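Local coordinates for protein BAT-2 beta-lactamase (Bacillus atrophaeus, PDB 6W5G) that probably hydrolyses beta-lactam antibiotics as a class D beta-lactamase of a Gram-positive bacterium, and so contributes to antibiotic resistance, at residues F240-D245 against K252-D257; T49-D54 against T60-E65. All coordinates share one frame; numbering follows the deposited sequence.

Interaction 1 (F240-D245 against K252-D257)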
ATOM      1  N   PHE A 240       7.397   4.634   4.561  1.00  9.27           N
ATOM      2  CA  PHE A 240       6.789   4.242   5.825  1.00  8.33           C
ATOM      3  C   PHE A 240       5.865   3.046   5.647  1.00  8.81           C
ATOM      4  O   PHE A 240       5.301   2.812   4.571  1.00  9.14           O
ATOM      5  CB  PHE A 240       6.014   5.402   6.480  1.00  9.22           C
ATOM      6  CG  PHE A 240       4.962   5.991   5.586  1.00 10.02           C
ATOM      7  CD1 PHE A 240       3.744   5.342   5.383  1.00 10.47           C
ATOM      8  CD2 PHE A 240       5.195   7.193   4.934  1.00 12.20           C
ATOM      9  CE1 PHE A 240       2.796   5.870   4.527  1.00 11.51           C
ATOM     10  CE2 PHE A 240       4.243   7.734   4.090  1.00 11.58           C
ATOM     11  CZ  PHE A 240       3.040   7.077   3.896  1.00 11.83           C
ATOM     12  N   VAL A 241       5.710   2.296   6.730  1.00  9.16           N
ATOM     13  CA  VAL A 241       4.702   1.249   6.832  1.00  8.72           C
ATOM     14  C   VAL A 241       4.124   1.303   8.236  1.00  9.48           C
ATOM     15  O   VAL A 241       4.875   1.277   9.217  1.00 10.67           O
ATOM     16  CB  VAL A 241       5.299  -0.148   6.575  1.00  9.92           C
ATOM     17  CG1 VAL A 241       4.319  -1.239   7.014  1.00 11.03           C
ATOM     18  CG2 VAL A 241       5.682  -0.313   5.110  1.00 10.89           C
ATOM     19  N   THR A 242       2.800   1.378   8.335  1.00  9.16           N
ATOM     20  CA  THR A 242       2.100   1.189   9.597  1.00  8.83           C
ATOM     21  C   THR A 242       1.211  -0.036   9.461  1.00  8.71           C
ATOM     22  O   THR A 242       0.538  -0.204   8.439  1.00  9.89           O
ATOM     23  CB  THR A 242       1.267   2.420   9.936  1.00  9.71           C
ATOM     24  OG1 THR A 242       2.147   3.536  10.109  1.00 11.46           O
ATOM     25  CG2 THR A 242       0.479   2.195  11.220  1.00 11.00           C
ATOM     26  N   ASN A 243       1.224  -0.892  10.484  1.00  8.33           N
ATOM     27  CA  ASN A 243       0.438  -2.119  10.497  1.00  9.10           C
ATOM     28  C   ASN A 243      -0.044  -2.287  11.929  1.00  9.61           C
ATOM     29  O   ASN A 243       0.754  -2.182  12.859  1.00 12.10           O
ATOM     30  CB  ASN A 243       1.318  -3.296  10.035  1.00 10.35           C
ATOM     31  CG  ASN A 243       0.746  -4.652  10.393  1.00 12.41           C
ATOM     32  OD1 ASN A 243       1.109  -5.232  11.410  1.00 14.16           O
ATOM     33  ND2 ASN A 243      -0.102  -5.192   9.528  1.00 12.38           N
ATOM     34  N   VAL A 244      -1.343  -2.503  12.126  1.00  9.74           N
ATOM     35  CA  VAL A 244      -1.929  -2.346  13.454  1.00 11.12           C
ATOM     36  C   VAL A 244      -3.183  -3.202  13.548  1.00 10.49           C
ATOM     37  O   VAL A 244      -3.791  -3.555  12.535  1.00 10.96           O
ATOM     38  CB  VAL A 244      -2.225  -0.847  13.734  1.00 12.03           C
ATOM     39  CG1 VAL A 244      -3.304  -0.314  12.768  1.00 12.84           C
ATOM     40  CG2 VAL A 244      -2.599  -0.607  15.199  1.00 13.91           C
ATOM     41  N   ASP A 245      -3.577  -3.534  14.781  1.00 11.29           N
ATOM     42  CA  ASP A 245      -4.792  -4.299  15.047  1.00 12.88           C
ATOM     43  C   ASP A 245      -6.029  -3.405  15.047  1.00 12.95           C
ATOM     44  O   ASP A 245      -6.819  -3.411  15.999  1.00 14.44           O
ATOM     45  CB  ASP A 245      -4.654  -5.108  16.342  1.00 13.41           C
ATOM     46  CG  ASP A 245      -4.573  -4.234  17.601  1.00 14.56           C
ATOM     47  OD1 ASP A 245      -4.187  -3.052  17.504  1.00 15.14           O
ATOM     48  OD2 ASP A 245      -4.894  -4.751  18.700  1.00 17.29           O
ATOM     49  N   LYS A 252      -3.690   4.787   8.847  1.00 10.15           N
ATOM     50  CA  LYS A 252      -3.325   6.011   8.151  1.00 11.03           C
ATOM     51  C   LYS A 252      -3.232   7.179   9.123  1.00 10.03           C
ATOM     52  O   LYS A 252      -2.299   7.988   9.042  1.00 11.00           O
ATOM     53  CB  LYS A 252      -4.333   6.303   7.037  1.00 10.80           C
ATOM     54  CG  LYS A 252      -4.016   7.575   6.260  1.00 13.05           C
ATOM     55  CD  LYS A 252      -5.015   7.830   5.155  1.00 14.51           C
ATOM     56  CE  LYS A 252      -4.828   9.242   4.610  1.00 17.80           C
ATOM     57  NZ  LYS A 252      -5.756   9.570   3.493  1.00 21.49           N
ATOM     58  N   ASN A 253      -4.188   7.276  10.056  1.00  9.90           N
ATOM     59  CA  ASN A 253      -4.194   8.390  11.000  1.00 10.42           C
ATOM     60  C   ASN A 253      -2.999   8.323  11.945  1.00 11.10           C
ATOM     61  O   ASN A 253      -2.421   9.359  12.294  1.00 11.06           O
ATOM     62  CB  ASN A 253      -5.511   8.407  11.779  1.00 11.92           C
ATOM     63  CG  ASN A 253      -6.699   8.796  10.914  1.00 14.46           C
ATOM     64  OD1 ASN A 253      -6.536   9.341   9.818  1.00 16.58           O
ATOM     65  ND2 ASN A 253      -7.905   8.514  11.402  1.00 16.32           N
ATOM     66  N   ILE A 254      -2.615   7.116  12.372  1.00 10.02           N
ATOM     67  CA  ILE A 254      -1.384   6.963  13.146  1.00 10.67           C
ATOM     68  C   ILE A 254      -0.202   7.481  12.341  1.00 10.34           C
ATOM     69  O   ILE A 254       0.645   8.225  12.855  1.00 10.53           O
ATOM     70  CB  ILE A 254      -1.184   5.491  13.553  1.00 11.18           C
ATOM     71  CG1 ILE A 254      -2.202   5.078  14.615  1.00 11.64           C
ATOM     72  CG2 ILE A 254       0.246   5.256  14.053  1.00 11.83           C
ATOM     73  CD1 ILE A 254      -2.323   3.588  14.797  1.00 13.63           C
ATOM     74  N   THR A 255      -0.143   7.108  11.054  1.00 10.18           N
ATOM     75  CA  THR A 255       0.974   7.505  10.200  1.00 10.18           C
ATOM     76  C   THR A 255       1.039   9.014  10.054  1.00 10.01           C
ATOM     77  O   THR A 255       2.099   9.623  10.251  1.00 10.22           O
ATOM     78  CB  THR A 255       0.844   6.870   8.816  1.00  9.66           C
ATOM     79  OG1 THR A 255       0.714   5.452   8.940  1.00 10.63           O
ATOM     80  CG2 THR A 255       2.089   7.172   7.994  1.00  9.28           C
ATOM     81  N   THR A 256      -0.088   9.639   9.703  1.00 10.29           N
ATOM     82  CA  THR A 256      -0.056  11.086   9.515  1.00 10.02           C
ATOM     83  C   THR A 256       0.224  11.818  10.824  1.00 10.57           C
ATOM     84  O   THR A 256       0.901  12.849  10.806  1.00 10.87           O
ATOM     85  CB  THR A 256      -1.310  11.600   8.794  1.00 11.50           C
ATOM     86  OG1 THR A 256      -2.495  11.253   9.531  1.00 11.80           O
ATOM     87  CG2 THR A 256      -1.385  10.993   7.398  1.00 12.10           C
ATOM     88  N   ASP A 257      -0.257  11.295  11.960  1.00 10.26           N
ATOM     89  CA  ASP A 257       0.077  11.905  13.247  1.00 11.04           C
ATOM     90  C   ASP A 257       1.588  11.903  13.472  1.00 10.42           C
ATOM     91  O   ASP A 257       2.159  12.901  13.925  1.00 11.81           O
ATOM     92  CB  ASP A 257      -0.620  11.165  14.395  1.00 13.29           C
ATOM     93  CG  ASP A 257      -2.082  11.575  14.567  1.00 15.27           C
ATOM     94  OD1 ASP A 257      -2.523  12.544  13.910  1.00 15.86           O
ATOM     95  OD2 ASP A 257      -2.801  10.918  15.360  1.00 17.03           O
TER

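Interaction 2 (T49-D54 against T60-E65)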
ATOM      1  N   THR A  49       2.898  -1.891  14.587  1.00 10.59           N
ATOM      2  CA  THR A  49       4.280  -1.625  14.235  1.00 10.52           C
ATOM      3  C   THR A  49       4.343  -0.410  13.314  1.00 10.18           C
ATOM      4  O   THR A  49       3.399  -0.122  12.568  1.00 11.10           O
ATOM      5  CB  THR A  49       4.940  -2.867  13.594  1.00 11.87           C
ATOM      6  OG1 THR A  49       6.303  -2.579  13.261  1.00 12.75           O
ATOM      7  CG2 THR A  49       4.192  -3.308  12.345  1.00 12.09           C
ATOM      8  N   PHE A  50       5.457   0.315  13.396  1.00 10.60           N
ATOM      9  CA  PHE A  50       5.726   1.458  12.536  1.00 11.45           C
ATOM     10  C   PHE A  50       7.161   1.372  12.042  1.00  9.94           C
ATOM     11  O   PHE A  50       8.084   1.147  12.833  1.00 10.89           O
ATOM     12  CB  PHE A  50       5.518   2.789  13.272  1.00 12.20           C
ATOM     13  CG  PHE A  50       5.768   3.994  12.411  1.00 10.88           C
ATOM     14  CD1 PHE A  50       4.910   4.296  11.366  1.00 11.91           C
ATOM     15  CD2 PHE A  50       6.871   4.812  12.625  1.00 11.50           C
ATOM     16  CE1 PHE A  50       5.134   5.396  10.551  1.00 12.59           C
ATOM     17  CE2 PHE A  50       7.100   5.926  11.818  1.00 12.06           C
ATOM     18  CZ  PHE A  50       6.226   6.217  10.778  1.00 11.55           C
ATOM     19  N   ILE A  51       7.344   1.546  10.736  1.00 10.17           N
ATOM     20  CA  ILE A  51       8.659   1.536  10.107  1.00 10.93           C
ATOM     21  C   ILE A  51       8.803   2.832   9.326  1.00 10.86           C
ATOM     22  O   ILE A  51       7.912   3.185   8.546  1.00 11.30           O
ATOM     23  CB  ILE A  51       8.804   0.336   9.154  1.00 11.51           C
ATOM     24  CG1 ILE A  51       8.569  -0.978   9.902  1.00 12.98           C
ATOM     25  CG2 ILE A  51      10.174   0.344   8.491  1.00 12.57           C
ATOM     26  CD1 ILE A  51       7.924  -2.042   9.039  1.00 14.77           C
ATOM     27  N   LEU A  52       9.916   3.540   9.530  1.00 10.48           N
ATOM     28  CA  LEU A  52      10.205   4.762   8.784  1.00 10.57           C
ATOM     29  C   LEU A  52      11.631   4.698   8.258  1.00 10.78           C
ATOM     30  O   LEU A  52      12.576   4.570   9.040  1.00 12.25           O
ATOM     31  CB  LEU A  52      10.025   6.009   9.657  1.00 11.87           C
ATOM     32  CG  LEU A  52      10.126   7.357   8.927  1.00 11.79           C
ATOM     33  CD1 LEU A  52       8.979   7.544   7.933  1.00 12.14           C
ATOM     34  CD2 LEU A  52      10.160   8.492   9.933  1.00 13.33           C
ATOM     35  N   HIS A  53      11.792   4.787   6.940  1.00 10.64           N
ATOM     36  CA  HIS A  53      13.113   4.748   6.324  1.00 10.72           C
ATOM     37  C   HIS A  53      13.432   6.104   5.710  1.00 12.13           C
ATOM     38  O   HIS A  53      12.708   6.576   4.827  1.00 12.91           O
ATOM     39  CB  HIS A  53      13.202   3.654   5.263  1.00 11.84           C
ATOM     40  CG  HIS A  53      14.516   3.631   4.553  1.00 14.57           C
ATOM     41  ND1 HIS A  53      15.646   3.073   5.114  1.00 16.88           N
ATOM     42  CD2 HIS A  53      14.894   4.119   3.350  1.00 16.30           C
ATOM     43  CE1 HIS A  53      16.662   3.209   4.279  1.00 17.49           C
ATOM     44  NE2 HIS A  53      16.233   3.842   3.202  1.00 16.62           N
ATOM     45  N   ASP A  54      14.515   6.717   6.182  1.00 12.96           N
ATOM     46  CA  ASP A  54      15.040   7.960   5.628  1.00 14.25           C
ATOM     47  C   ASP A  54      15.814   7.610   4.362  1.00 15.26           C
ATOM     48  O   ASP A  54      16.849   6.939   4.427  1.00 16.67           O
ATOM     49  CB  ASP A  54      15.959   8.598   6.666  1.00 15.34           C
ATOM     50  CG  ASP A  54      16.424   9.987   6.277  1.00 17.40           C
ATOM     51  OD1 ASP A  54      16.673  10.236   5.078  1.00 17.62           O
ATOM     52  OD2 ASP A  54      16.581  10.826   7.190  1.00 19.23           O
ATOM     53  N   THR A  60      16.795   3.431   9.134  1.00 17.03           N
ATOM     54  CA  THR A  60      15.458   2.894   9.333  1.00 16.82           C
ATOM     55  C   THR A  60      15.134   2.847  10.818  1.00 16.49           C
ATOM     56  O   THR A  60      15.901   2.285  11.606  1.00 19.23           O
ATOM     57  CB  THR A  60      15.334   1.483   8.740  1.00 17.41           C
ATOM     58  OG1 THR A  60      15.677   1.509   7.349  1.00 18.82           O
ATOM     59  CG2 THR A  60      13.914   0.980   8.889  1.00 17.75           C
ATOM     60  N   PHE A  61      13.990   3.420  11.190  1.00 15.07           N
ATOM     61  CA  PHE A  61      13.434   3.298  12.530  1.00 13.91           C
ATOM     62  C   PHE A  61      12.352   2.226  12.519  1.00 12.76           C
ATOM     63  O   PHE A  61      11.536   2.168  11.596  1.00 12.92           O
ATOM     64  CB  PHE A  61      12.797   4.624  12.961  1.00 14.91           C
ATOM     65  CG  PHE A  61      11.985   4.521  14.219  1.00 13.85           C
ATOM     66  CD1 PHE A  61      12.610   4.548  15.458  1.00 13.97           C
ATOM     67  CD2 PHE A  61      10.599   4.381  14.168  1.00 13.85           C
ATOM     68  CE1 PHE A  61      11.879   4.444  16.627  1.00 14.60           C
ATOM     69  CE2 PHE A  61       9.862   4.268  15.332  1.00 14.06           C
ATOM     70  CZ  PHE A  61      10.506   4.299  16.570  1.00 15.53           C
ATOM     71  N   ILE A  62      12.334   1.386  13.554  1.00 12.59           N
ATOM     72  CA  ILE A  62      11.297   0.370  13.714  1.00 12.18           C
ATOM     73  C   ILE A  62      10.740   0.440  15.128  1.00 12.66           C
ATOM     74  O   ILE A  62      11.498   0.357  16.105  1.00 14.69           O
ATOM     75  CB  ILE A  62      11.818  -1.046  13.424  1.00 12.47           C
ATOM     76  CG1 ILE A  62      12.398  -1.142  12.014  1.00 13.96           C
ATOM     77  CG2 ILE A  62      10.703  -2.067  13.596  1.00 13.54           C
ATOM     78  CD1 ILE A  62      13.156  -2.444  11.769  1.00 15.52           C
ATOM     79  N   TYR A  63       9.422   0.590  15.236  1.00 12.13           N
ATOM     80  CA  TYR A  63       8.691   0.377  16.478  1.00 12.00           C
ATOM     81  C   TYR A  63       8.040  -1.000  16.404  1.00 12.16           C
ATOM     82  O   TYR A  63       7.339  -1.298  15.431  1.00 12.05           O
ATOM     83  CB  TYR A  63       7.603   1.446  16.647  1.00 13.65           C
ATOM     84  CG  TYR A  63       6.631   1.154  17.769  1.00 14.25           C
ATOM     85  CD1 TYR A  63       6.931   1.500  19.083  1.00 15.90           C
ATOM     86  CD2 TYR A  63       5.415   0.531  17.517  1.00 14.97           C
ATOM     87  CE1 TYR A  63       6.047   1.230  20.113  1.00 16.67           C
ATOM     88  CE2 TYR A  63       4.533   0.246  18.541  1.00 16.36           C
ATOM     89  CZ  TYR A  63       4.854   0.596  19.837  1.00 18.08           C
ATOM     90  OH  TYR A  63       3.971   0.328  20.859  1.00 21.49           O
ATOM     91  N   ASN A  64       8.271  -1.829  17.429  1.00 12.69           N
ATOM     92  CA  ASN A  64       7.729  -3.189  17.517  1.00 12.68           C
ATOM     93  C   ASN A  64       8.287  -4.084  16.404  1.00 13.07           C
ATOM     94  O   ASN A  64       7.599  -4.456  15.455  1.00 13.92           O
ATOM     95  CB  ASN A  64       6.193  -3.217  17.544  1.00 13.19           C
ATOM     96  CG  ASN A  64       5.645  -4.582  17.922  1.00 15.13           C
ATOM     97  OD1 ASN A  64       6.399  -5.557  18.017  1.00 16.68           O
ATOM     98  ND2 ASN A  64       4.332  -4.661  18.144  1.00 15.92           N
ATOM     99  N   GLU A  65       9.557  -4.452  16.571  1.00 14.45           N
ATOM    100  CA  GLU A  65      10.218  -5.238  15.536  1.00 15.76           C
ATOM    101  C   GLU A  65       9.609  -6.630  15.395  1.00 14.88           C
ATOM    102  O   GLU A  65       9.612  -7.193  14.293  1.00 14.31           O
ATOM    103  CB  GLU A  65      11.719  -5.322  15.792  1.00 20.42           C
ATOM    104  CG  GLU A  65      12.449  -5.907  14.599  1.00 25.08           C
ATOM    105  CD  GLU A  65      13.955  -5.825  14.708  1.00 28.49           C
ATOM    106  OE1 GLU A  65      14.478  -5.397  15.757  1.00 31.01           O
ATOM    107  OE2 GLU A  65      14.621  -6.205  13.731  1.00 30.60           O
TER

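Interaction 1 (F240-D245 against K252-D257)
One face of the Phe240 ring carries the methyl of Thr255, whose CG2 stands 3.6 Å above the ring plane and is displaced toward the rim. This is a CH-pi contact, with Thr255 CG2 3.8 Å from the Phe240 ring centroid and 20° off the ring normal, and CD1 is the nearest ring atom. Beyond the pair, the Phe240 ring also meets that of Phe227 on the adjacent strand. Phe240 reaches the helix with CG set between its own backbone N and carbonyl carbon (chi1 56°), a rotation that brings the ring beneath the Thr255 methyl.

Two residues farther along the strand, Thr242 faces Thr255 of the helix; their CA atoms, 6.4 Å apart, are the nearest pair between the segments. Their hydroxyls are joined by a hydrogen bond in which Thr242 OG1 donates to Thr255 OG1 at 2.7 Å. Thr255 OG1 is bonded in addition to the backbone O of Ala251, one turn back in its own helix, so this buried hydroxyl links the sheet to the helix backbone. Thr255 divides its work between two branches: the hydroxyl takes Thr242, the methyl takes Phe240.

Past the hydroxyls the contact turns apolar and looser. Ile254 CG2 approaches Thr242 CG2 at 4.2 Å, while the far end of the same isoleucine, CD1, touches Val244 CG2 at the same distance. Phe43 and Arg46 also touch Ile254.

The axes of strand segment 240-244 and helix segment 252-257 approach to 8.4 Å, with chain directions 137° apart. Phe240, Thr242 and Val244 turn toward the helix, as alternate residues of a strand do. Such a C-terminal helix, packed on the central antiparallel sheet, belongs to the fold common to serine beta-lactamases and penicillin-binding transpeptidases.

Interaction 2 (T49-D54 against T60-E65)
The carbonyl oxygen of Tyr63 is gripped twice from the opposite strand: Thr49 OG1 donates to Tyr63 O at 2.7 Å, and Phe50 N gives a longer bond to Tyr63 O of 3.2 Å. The hydroxyl comes in almost head-on, with a C=O...OG1 angle of 163°, whereas the amide comes in at a more bent angle, tilted out of the carbonyl plane. Thr49 chi1 of -180° sets OG1 opposite its own backbone N and brings it to this carbonyl.

The Tyr63 N–Phe50 O bond completes the hydrogen-bonded pair of these residues. Leu52 and Phe61 form the next such pair, with Leu52 N 3.0 Å from Phe61 O and a return bond from Phe61 N to Leu52 O. Ile51–Ile62 and His53–Thr60 are non-hydrogen-bonded pairs. At the turn end, His53 ND1 and Thr60 OG1 lie 2.7 Å apart in a nearly straight hydrogen bond (166°) that either may donate. Thr60 CB sits at the edge of the imidazole, in its plane.

On the face bearing Phe50 and Phe61, the two side chains cross at about a right angle and their rings meet rim to rim, Phe50 CD2 to Phe61 CD2 being 4.1 Å. Tyr63 lies on that face too, stacked on Phe43. Across the sheet, Ile51 and Thr60 run alongside, their CG2 methyls 3.8 Å apart.

Where the strand ends, Asn64 N-caps the following helix through OD1 to Arg67 N, while its ND2 bonds Gly48 O. Threonine side chains therefore supplement the backbone bonding of this antiparallel hairpin at both ends, Thr60 through imidazole near the turn and Thr49 through a carbonyl at the base, which is consistent with side chains helping the backbone to hold the two strands in register.

In the fold
From the N terminus, interaction 2 comes first and closes a short hairpin, strand 48-54 turning back as strand 59-63, the outermost strand on that side of the main sheet. The chain then runs through the helical part and returns through three strands before 236-244 enters beside 48-54. Interaction 1 closes the turn from that strand into helix 248-261. The two contacts are in series, neither nested nor crossed, with centres 11 Å apart. Probable backbone hydrogen bonds from Val241 O to Ile51 N and from Asn243 O to Thr49 N join them, so hairpin, sheet interior and C-terminal helix are tied together, with helix 172-184 against the other face.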